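Local coordinates for protein dihydrodipicolinate synthase (Bacillus clausii KSM-K16, PDB 3E96) that probably acts as a 4-hydroxy-tetrahydrodipicolinate synthase, a Schiff-base-forming lyase of the DapA family with a TIM-barrel fold, at residues 88-100 with 126-138. Sequence-based numbering, arbitrary orientation.
Sequences IGYATSTAIELGN and YAYFRDIIEALDF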
ATOM      1  N   ILE B  88     -11.583  -2.697  -6.176  1.00 11.94           N
ATOM      2  CA  ILE B  88     -11.767  -1.410  -5.509  1.00 13.11           C
ATOM      3  C   ILE B  88     -10.879  -1.377  -4.265  1.00 13.77           C
ATOM      4  O   ILE B  88     -10.393  -2.421  -3.814  1.00 14.77           O
ATOM      5  CB  ILE B  88     -13.253  -1.171  -5.101  1.00 12.93           C
ATOM      6  CG1 ILE B  88     -13.708  -2.216  -4.081  1.00 13.18           C
ATOM      7  CG2 ILE B  88     -14.147  -1.229  -6.335  1.00 13.07           C
ATOM      8  CD1 ILE B  88     -15.146  -1.995  -3.589  1.00 13.98           C
ATOM      9  N   GLY B  89     -10.654  -0.187  -3.716  1.00 13.99           N
ATOM     10  CA  GLY B  89      -9.802  -0.083  -2.540  1.00 15.32           C
ATOM     11  C   GLY B  89      -9.682   1.327  -1.984  1.00 14.61           C
ATOM     12  O   GLY B  89     -10.536   2.170  -2.255  1.00 15.05           O
ATOM     13  N   TYR B  90      -8.619   1.566  -1.213  1.00 13.15           N
ATOM     14  CA  TYR B  90      -8.331   2.857  -0.579  1.00 13.77           C
ATOM     15  C   TYR B  90      -9.202   3.106   0.654  1.00 14.98           C
ATOM     16  O   TYR B  90      -9.723   2.163   1.246  1.00 16.39           O
ATOM     17  CB  TYR B  90      -8.503   3.997  -1.588  1.00 14.02           C
ATOM     18  CG  TYR B  90      -7.573   3.892  -2.777  1.00 13.87           C
ATOM     19  CD1 TYR B  90      -6.188   3.951  -2.610  1.00 15.94           C
ATOM     20  CD2 TYR B  90      -8.076   3.744  -4.072  1.00 15.47           C
ATOM     21  CE1 TYR B  90      -5.327   3.867  -3.702  1.00 15.58           C
ATOM     22  CE2 TYR B  90      -7.223   3.662  -5.173  1.00 15.62           C
ATOM     23  CZ  TYR B  90      -5.851   3.725  -4.979  1.00 15.25           C
ATOM     24  OH  TYR B  90      -5.003   3.653  -6.066  1.00 14.94           O
ATOM     25  N   ALA B  91      -9.345   4.367   1.051  1.00 13.51           N
ATOM     26  CA  ALA B  91     -10.167   4.706   2.211  1.00 14.45           C
ATOM     27  C   ALA B  91     -11.576   4.153   1.995  1.00 14.34           C
ATOM     28  O   ALA B  91     -12.036   4.057   0.857  1.00 14.38           O
ATOM     29  CB  ALA B  91     -10.212   6.224   2.394  1.00 13.14           C
ATOM     30  N   THR B  92     -12.269   3.800   3.076  1.00 15.85           N
ATOM     31  CA  THR B  92     -13.612   3.239   2.940  1.00 16.56           C
ATOM     32  C   THR B  92     -14.548   4.051   2.047  1.00 16.67           C
ATOM     33  O   THR B  92     -15.227   3.485   1.191  1.00 16.42           O
ATOM     34  CB  THR B  92     -14.289   3.019   4.321  1.00 19.09           C
ATOM     35  OG1 THR B  92     -14.449   4.269   4.995  1.00 23.12           O
ATOM     36  CG2 THR B  92     -13.446   2.100   5.176  1.00 17.71           C
ATOM     37  N   SER B  93     -14.584   5.368   2.226  1.00 16.66           N
ATOM     38  CA  SER B  93     -15.461   6.201   1.403  1.00 16.11           C
ATOM     39  C   SER B  93     -15.064   6.094  -0.069  1.00 15.62           C
ATOM     40  O   SER B  93     -15.918   6.046  -0.952  1.00 15.45           O
ATOM     41  CB  SER B  93     -15.391   7.666   1.843  1.00 17.18           C
ATOM     42  OG  SER B  93     -14.102   8.207   1.620  1.00 18.23           O
ATOM     43  N   THR B  94     -13.760   6.068  -0.320  1.00 14.44           N
ATOM     44  CA  THR B  94     -13.232   5.963  -1.676  1.00 15.02           C
ATOM     45  C   THR B  94     -13.585   4.606  -2.288  1.00 14.73           C
ATOM     46  O   THR B  94     -13.987   4.521  -3.449  1.00 15.20           O
ATOM     47  CB  THR B  94     -11.703   6.126  -1.675  1.00 14.41           C
ATOM     48  OG1 THR B  94     -11.365   7.383  -1.079  1.00 14.40           O
ATOM     49  CG2 THR B  94     -11.148   6.081  -3.097  1.00 15.35           C
ATOM     50  N   ALA B  95     -13.432   3.543  -1.502  1.00 13.36           N
ATOM     51  CA  ALA B  95     -13.745   2.202  -1.983  1.00 13.63           C
ATOM     52  C   ALA B  95     -15.226   2.141  -2.342  1.00 14.40           C
ATOM     53  O   ALA B  95     -15.609   1.556  -3.357  1.00 13.69           O
ATOM     54  CB  ALA B  95     -13.420   1.169  -0.909  1.00 12.45           C
ATOM     55  N   ILE B  96     -16.059   2.752  -1.504  1.00 14.79           N
ATOM     56  CA  ILE B  96     -17.493   2.762  -1.749  1.00 15.08           C
ATOM     57  C   ILE B  96     -17.809   3.543  -3.022  1.00 16.18           C
ATOM     58  O   ILE B  96     -18.699   3.163  -3.781  1.00 17.07           O
ATOM     59  CB  ILE B  96     -18.252   3.361  -0.541  1.00 15.24           C
ATOM     60  CG1 ILE B  96     -18.079   2.435   0.669  1.00 16.42           C
ATOM     61  CG2 ILE B  96     -19.738   3.524  -0.872  1.00 15.19           C
ATOM     62  CD1 ILE B  96     -18.551   3.028   1.987  1.00 18.27           C
ATOM     63  N   GLU B  97     -17.073   4.628  -3.257  1.00 16.13           N
ATOM     64  CA  GLU B  97     -17.267   5.439  -4.459  1.00 16.76           C
ATOM     65  C   GLU B  97     -16.929   4.602  -5.692  1.00 16.46           C
ATOM     66  O   GLU B  97     -17.682   4.580  -6.670  1.00 15.72           O
ATOM     67  CB  GLU B  97     -16.366   6.678  -4.426  1.00 19.11           C
ATOM     68  CG  GLU B  97     -16.510   7.583  -5.646  1.00 23.41           C
ATOM     69  CD  GLU B  97     -15.596   8.796  -5.590  1.00 26.55           C
ATOM     70  OE1 GLU B  97     -15.596   9.497  -4.555  1.00 29.68           O
ATOM     71  OE2 GLU B  97     -14.885   9.058  -6.581  1.00 25.60           O
ATOM     72  N   LEU B  98     -15.791   3.914  -5.643  1.00 14.52           N
ATOM     73  CA  LEU B  98     -15.369   3.065  -6.756  1.00 15.61           C
ATOM     74  C   LEU B  98     -16.352   1.914  -6.948  1.00 14.74           C
ATOM     75  O   LEU B  98     -16.662   1.534  -8.075  1.00 14.43           O
ATOM     76  CB  LEU B  98     -13.964   2.502  -6.501  1.00 15.10           C
ATOM     77  CG  LEU B  98     -12.765   3.443  -6.647  1.00 14.91           C
ATOM     78  CD1 LEU B  98     -11.529   2.770  -6.052  1.00 15.66           C
ATOM     79  CD2 LEU B  98     -12.535   3.776  -8.114  1.00 15.16           C
ATOM     80  N   GLY B  99     -16.836   1.358  -5.840  1.00 15.04           N
ATOM     81  CA  GLY B  99     -17.784   0.258  -5.910  1.00 14.76           C
ATOM     82  C   GLY B  99     -19.098   0.671  -6.554  1.00 16.26           C
ATOM     83  O   GLY B  99     -19.633  -0.034  -7.411  1.00 14.64           O
ATOM     84  N   ASN B 100     -19.627   1.814  -6.136  1.00 16.02           N
ATOM     85  CA  ASN B 100     -20.878   2.313  -6.693  1.00 18.07           C
ATOM     86  C   ASN B 100     -20.703   2.651  -8.175  1.00 18.80           C
ATOM     87  O   ASN B 100     -21.636   2.511  -8.968  1.00 19.21           O
ATOM     88  CB  ASN B 100     -21.345   3.538  -5.905  1.00 19.11           C
ATOM     89  CG  ASN B 100     -22.084   3.160  -4.636  1.00 19.98           C
ATOM     90  OD1 ASN B 100     -22.047   3.881  -3.638  1.00 23.53           O
ATOM     91  ND2 ASN B 100     -22.776   2.031  -4.674  1.00 20.50           N
ATOM     92  N   TYR B 126     -11.588  -6.293   9.818  1.00 13.16           N
ATOM     93  CA  TYR B 126     -12.937  -6.831   9.760  1.00 13.58           C
ATOM     94  C   TYR B 126     -13.903  -5.673   9.477  1.00 13.51           C
ATOM     95  O   TYR B 126     -14.719  -5.744   8.566  1.00 14.97           O
ATOM     96  CB  TYR B 126     -13.304  -7.485  11.092  1.00 15.96           C
ATOM     97  CG  TYR B 126     -14.788  -7.725  11.232  1.00 18.03           C
ATOM     98  CD1 TYR B 126     -15.414  -8.772  10.557  1.00 18.27           C
ATOM     99  CD2 TYR B 126     -15.575  -6.859  11.986  1.00 19.16           C
ATOM    100  CE1 TYR B 126     -16.798  -8.947  10.629  1.00 20.72           C
ATOM    101  CE2 TYR B 126     -16.953  -7.020  12.062  1.00 20.00           C
ATOM    102  CZ  TYR B 126     -17.558  -8.063  11.383  1.00 20.92           C
ATOM    103  OH  TYR B 126     -18.923  -8.205  11.449  1.00 22.20           O
ATOM    104  N   ALA B 127     -13.800  -4.609  10.266  1.00 13.88           N
ATOM    105  CA  ALA B 127     -14.665  -3.447  10.099  1.00 14.41           C
ATOM    106  C   ALA B 127     -14.492  -2.831   8.714  1.00 15.37           C
ATOM    107  O   ALA B 127     -15.465  -2.432   8.076  1.00 14.72           O
ATOM    108  CB  ALA B 127     -14.360  -2.406  11.177  1.00 14.90           C
ATOM    109  N   TYR B 128     -13.246  -2.754   8.254  1.00 14.15           N
ATOM    110  CA  TYR B 128     -12.960  -2.187   6.940  1.00 14.72           C
ATOM    111  C   TYR B 128     -13.781  -2.884   5.859  1.00 13.70           C
ATOM    112  O   TYR B 128     -14.526  -2.241   5.120  1.00 15.24           O
ATOM    113  CB  TYR B 128     -11.470  -2.324   6.612  1.00 12.75           C
ATOM    114  CG  TYR B 128     -11.105  -1.788   5.246  1.00 12.98           C
ATOM    115  CD1 TYR B 128     -11.011  -0.417   5.012  1.00 14.75           C
ATOM    116  CD2 TYR B 128     -10.888  -2.655   4.175  1.00 14.59           C
ATOM    117  CE1 TYR B 128     -10.711   0.081   3.741  1.00 13.97           C
ATOM    118  CE2 TYR B 128     -10.589  -2.174   2.906  1.00 13.72           C
ATOM    119  CZ  TYR B 128     -10.502  -0.807   2.694  1.00 15.25           C
ATOM    120  OH  TYR B 128     -10.216  -0.337   1.434  1.00 15.13           O
ATOM    121  N   PHE B 129     -13.644  -4.203   5.769  1.00 13.86           N
ATOM    122  CA  PHE B 129     -14.377  -4.966   4.768  1.00 14.18           C
ATOM    123  C   PHE B 129     -15.884  -4.925   5.010  1.00 14.74           C
ATOM    124  O   PHE B 129     -16.668  -4.726   4.079  1.00 14.27           O
ATOM    125  CB  PHE B 129     -13.896  -6.419   4.749  1.00 13.50           C
ATOM    126  CG  PHE B 129     -12.523  -6.598   4.150  1.00 14.38           C
ATOM    127  CD1 PHE B 129     -12.244  -6.133   2.866  1.00 13.74           C
ATOM    128  CD2 PHE B 129     -11.523  -7.258   4.855  1.00 14.21           C
ATOM    129  CE1 PHE B 129     -10.983  -6.325   2.286  1.00 12.80           C
ATOM    130  CE2 PHE B 129     -10.259  -7.457   4.290  1.00 12.68           C
ATOM    131  CZ  PHE B 129      -9.994  -6.988   3.000  1.00 12.29           C
ATOM    132  N   ARG B 130     -16.287  -5.117   6.261  1.00 15.74           N
ATOM    133  CA  ARG B 130     -17.708  -5.106   6.588  1.00 16.63           C
ATOM    134  C   ARG B 130     -18.386  -3.803   6.180  1.00 15.49           C
ATOM    135  O   ARG B 130     -19.434  -3.826   5.539  1.00 16.31           O
ATOM    136  CB  ARG B 130     -17.916  -5.325   8.083  1.00 19.02           C
ATOM    137  CG  ARG B 130     -19.380  -5.365   8.491  1.00 22.61           C
ATOM    138  CD  ARG B 130     -19.514  -4.997   9.953  1.00 26.80           C
ATOM    139  NE  ARG B 130     -18.928  -3.681  10.200  1.00 29.20           N
ATOM    140  CZ  ARG B 130     -18.683  -3.188  11.408  1.00 30.36           C
ATOM    141  NH1 ARG B 130     -18.973  -3.904  12.486  1.00 31.64           N
ATOM    142  NH2 ARG B 130     -18.137  -1.986  11.536  1.00 30.40           N
ATOM    143  N   ASP B 131     -17.790  -2.671   6.548  1.00 16.10           N
ATOM    144  CA  ASP B 131     -18.371  -1.368   6.225  1.00 16.89           C
ATOM    145  C   ASP B 131     -18.588  -1.174   4.730  1.00 16.97           C
ATOM    146  O   ASP B 131     -19.629  -0.668   4.307  1.00 16.01           O
ATOM    147  CB  ASP B 131     -17.490  -0.231   6.753  1.00 19.49           C
ATOM    148  CG  ASP B 131     -17.507  -0.128   8.267  1.00 22.82           C
ATOM    149  OD1 ASP B 131     -18.379  -0.755   8.905  1.00 23.11           O
ATOM    150  OD2 ASP B 131     -16.648   0.596   8.816  1.00 24.97           O
ATOM    151  N   ILE B 132     -17.605  -1.568   3.932  1.00 15.45           N
ATOM    152  CA  ILE B 132     -17.703  -1.427   2.483  1.00 15.97           C
ATOM    153  C   ILE B 132     -18.771  -2.341   1.890  1.00 16.86           C
ATOM    154  O   ILE B 132     -19.567  -1.917   1.050  1.00 17.32           O
ATOM    155  CB  ILE B 132     -16.343  -1.726   1.815  1.00 15.77           C
ATOM    156  CG1 ILE B 132     -15.326  -0.660   2.237  1.00 16.64           C
ATOM    157  CG2 ILE B 132     -16.500  -1.780   0.293  1.00 16.46           C
ATOM    158  CD1 ILE B 132     -13.889  -0.991   1.873  1.00 14.81           C
ATOM    159  N   ILE B 133     -18.788  -3.597   2.322  1.00 16.00           N
ATOM    160  CA  ILE B 133     -19.768  -4.550   1.813  1.00 16.31           C
ATOM    161  C   ILE B 133     -21.194  -4.126   2.168  1.00 17.79           C
ATOM    162  O   ILE B 133     -22.087  -4.162   1.322  1.00 18.16           O
ATOM    163  CB  ILE B 133     -19.498  -5.969   2.367  1.00 16.02           C
ATOM    164  CG1 ILE B 133     -18.158  -6.480   1.825  1.00 13.92           C
ATOM    165  CG2 ILE B 133     -20.623  -6.922   1.968  1.00 17.24           C
ATOM    166  CD1 ILE B 133     -17.728  -7.804   2.406  1.00 12.67           C
ATOM    167  N   GLU B 134     -21.411  -3.710   3.411  1.00 18.25           N
ATOM    168  CA  GLU B 134     -22.750  -3.294   3.818  1.00 20.05           C
ATOM    169  C   GLU B 134     -23.207  -2.035   3.090  1.00 20.63           C
ATOM    170  O   GLU B 134     -24.370  -1.928   2.699  1.00 20.52           O
ATOM    171  CB  GLU B 134     -22.813  -3.081   5.336  1.00 19.60           C
ATOM    172  CG  GLU B 134     -22.453  -4.327   6.134  1.00 22.35           C
ATOM    173  CD  GLU B 134     -22.834  -4.231   7.602  1.00 25.11           C
ATOM    174  OE1 GLU B 134     -22.619  -3.164   8.211  1.00 28.48           O
ATOM    175  OE2 GLU B 134     -23.337  -5.231   8.154  1.00 24.90           O
ATOM    176  N   ALA B 135     -22.295  -1.087   2.892  1.00 19.06           N
ATOM    177  CA  ALA B 135     -22.631   0.153   2.203  1.00 19.32           C
ATOM    178  C   ALA B 135     -22.966  -0.087   0.733  1.00 19.22           C
ATOM    179  O   ALA B 135     -23.895   0.515   0.188  1.00 18.69           O
ATOM    180  CB  ALA B 135     -21.478   1.151   2.316  1.00 18.69           C
ATOM    181  N   LEU B 136     -22.216  -0.974   0.088  1.00 18.08           N
ATOM    182  CA  LEU B 136     -22.443  -1.256  -1.324  1.00 19.36           C
ATOM    183  C   LEU B 136     -23.661  -2.125  -1.603  1.00 20.12           C
ATOM    184  O   LEU B 136     -24.331  -1.939  -2.620  1.00 19.37           O
ATOM    185  CB  LEU B 136     -21.207  -1.918  -1.943  1.00 18.36           C
ATOM    186  CG  LEU B 136     -19.963  -1.042  -2.114  1.00 19.69           C
ATOM    187  CD1 LEU B 136     -18.829  -1.885  -2.694  1.00 18.23           C
ATOM    188  CD2 LEU B 136     -20.276   0.138  -3.035  1.00 19.47           C
ATOM    189  N   ASP B 137     -23.940  -3.072  -0.713  1.00 21.32           N
ATOM    190  CA  ASP B 137     -25.073  -3.976  -0.895  1.00 23.39           C
ATOM    191  C   ASP B 137     -24.991  -4.515  -2.324  1.00 23.41           C
ATOM    192  O   ASP B 137     -25.946  -4.437  -3.100  1.00 22.60           O
ATOM    193  CB  ASP B 137     -26.384  -3.215  -0.675  1.00 27.06           C
ATOM    194  CG  ASP B 137     -27.599  -4.125  -0.684  1.00 30.65           C
ATOM    195  OD1 ASP B 137     -27.550  -5.188  -0.030  1.00 30.86           O
ATOM    196  OD2 ASP B 137     -28.605  -3.770  -1.334  1.00 33.41           O
ATOM    197  N   PHE B 138     -23.826  -5.063  -2.655  1.00 21.00           N
ATOM    198  CA  PHE B 138     -23.548  -5.588  -3.987  1.00 19.67           C
ATOM    199  C   PHE B 138     -22.593  -6.771  -3.790  1.00 18.36           C
ATOM    200  O   PHE B 138     -21.797  -6.769  -2.851  1.00 16.80           O
ATOM    201  CB  PHE B 138     -22.872  -4.475  -4.797  1.00 20.54           C
ATOM    202  CG  PHE B 138     -22.741  -4.758  -6.261  1.00 20.89           C
ATOM    203  CD1 PHE B 138     -23.868  -4.893  -7.064  1.00 23.79           C
ATOM    204  CD2 PHE B 138     -21.485  -4.833  -6.851  1.00 21.91           C
ATOM    205  CE1 PHE B 138     -23.745  -5.092  -8.434  1.00 22.65           C
ATOM    206  CE2 PHE B 138     -21.350  -5.032  -8.222  1.00 23.20           C
ATOM    207  CZ  PHE B 138     -22.485  -5.161  -9.013  1.00 24.51           C
TER
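The hydroxyl of Y128 donates a short hydrogen bond to the carbonyl of Y90, OH to O 2.6 Å, lying in the carbonyl plane with a C=O...OH angle of 150°. Y90 O also lies in the plane of the Y128 ring, at its edge, in the turn that leads from strand 83-88 into helix 92-105. With CG anti to the backbone N (chi1 178°), the Y128 side chain reaches across to helix 92-105 and sets its hydroxyl at the turn before it. T92 CG2 meets the ring obliquely, 3.5 Å from Y128 CD1, while I132 CD1 lies over one ring face, offset toward the rim. These are neighbouring outer helices of a TIM barrel, 92-105 and 122-136: their short segments run roughly parallel, 36° apart, with axes 9.5 Å from each other at closest approach. Farther along, I132 CD1 also presses on the methyl of A95, 3.6 Å from CB. I96 extends its CD1 onto A135 CB, a tight methyl contact at 3.5 Å. L136 splits its two methyls: CD1 meets I88 CD1 tip to tip at 3.8 Å, and CD2 packs against the backbone of I96 and G99. L136 CD1 also lies against G99 CA, where the backbone has no side chain. I88, the last residue of strand 83-88, and I112 of strand 109-112 pack on helix 122-136 from the barrel side. At the Y128 end, A280 of the second subunit packs on the tyrosine, and the Y90 ring meets Y90 of that subunit nearly perpendicularly.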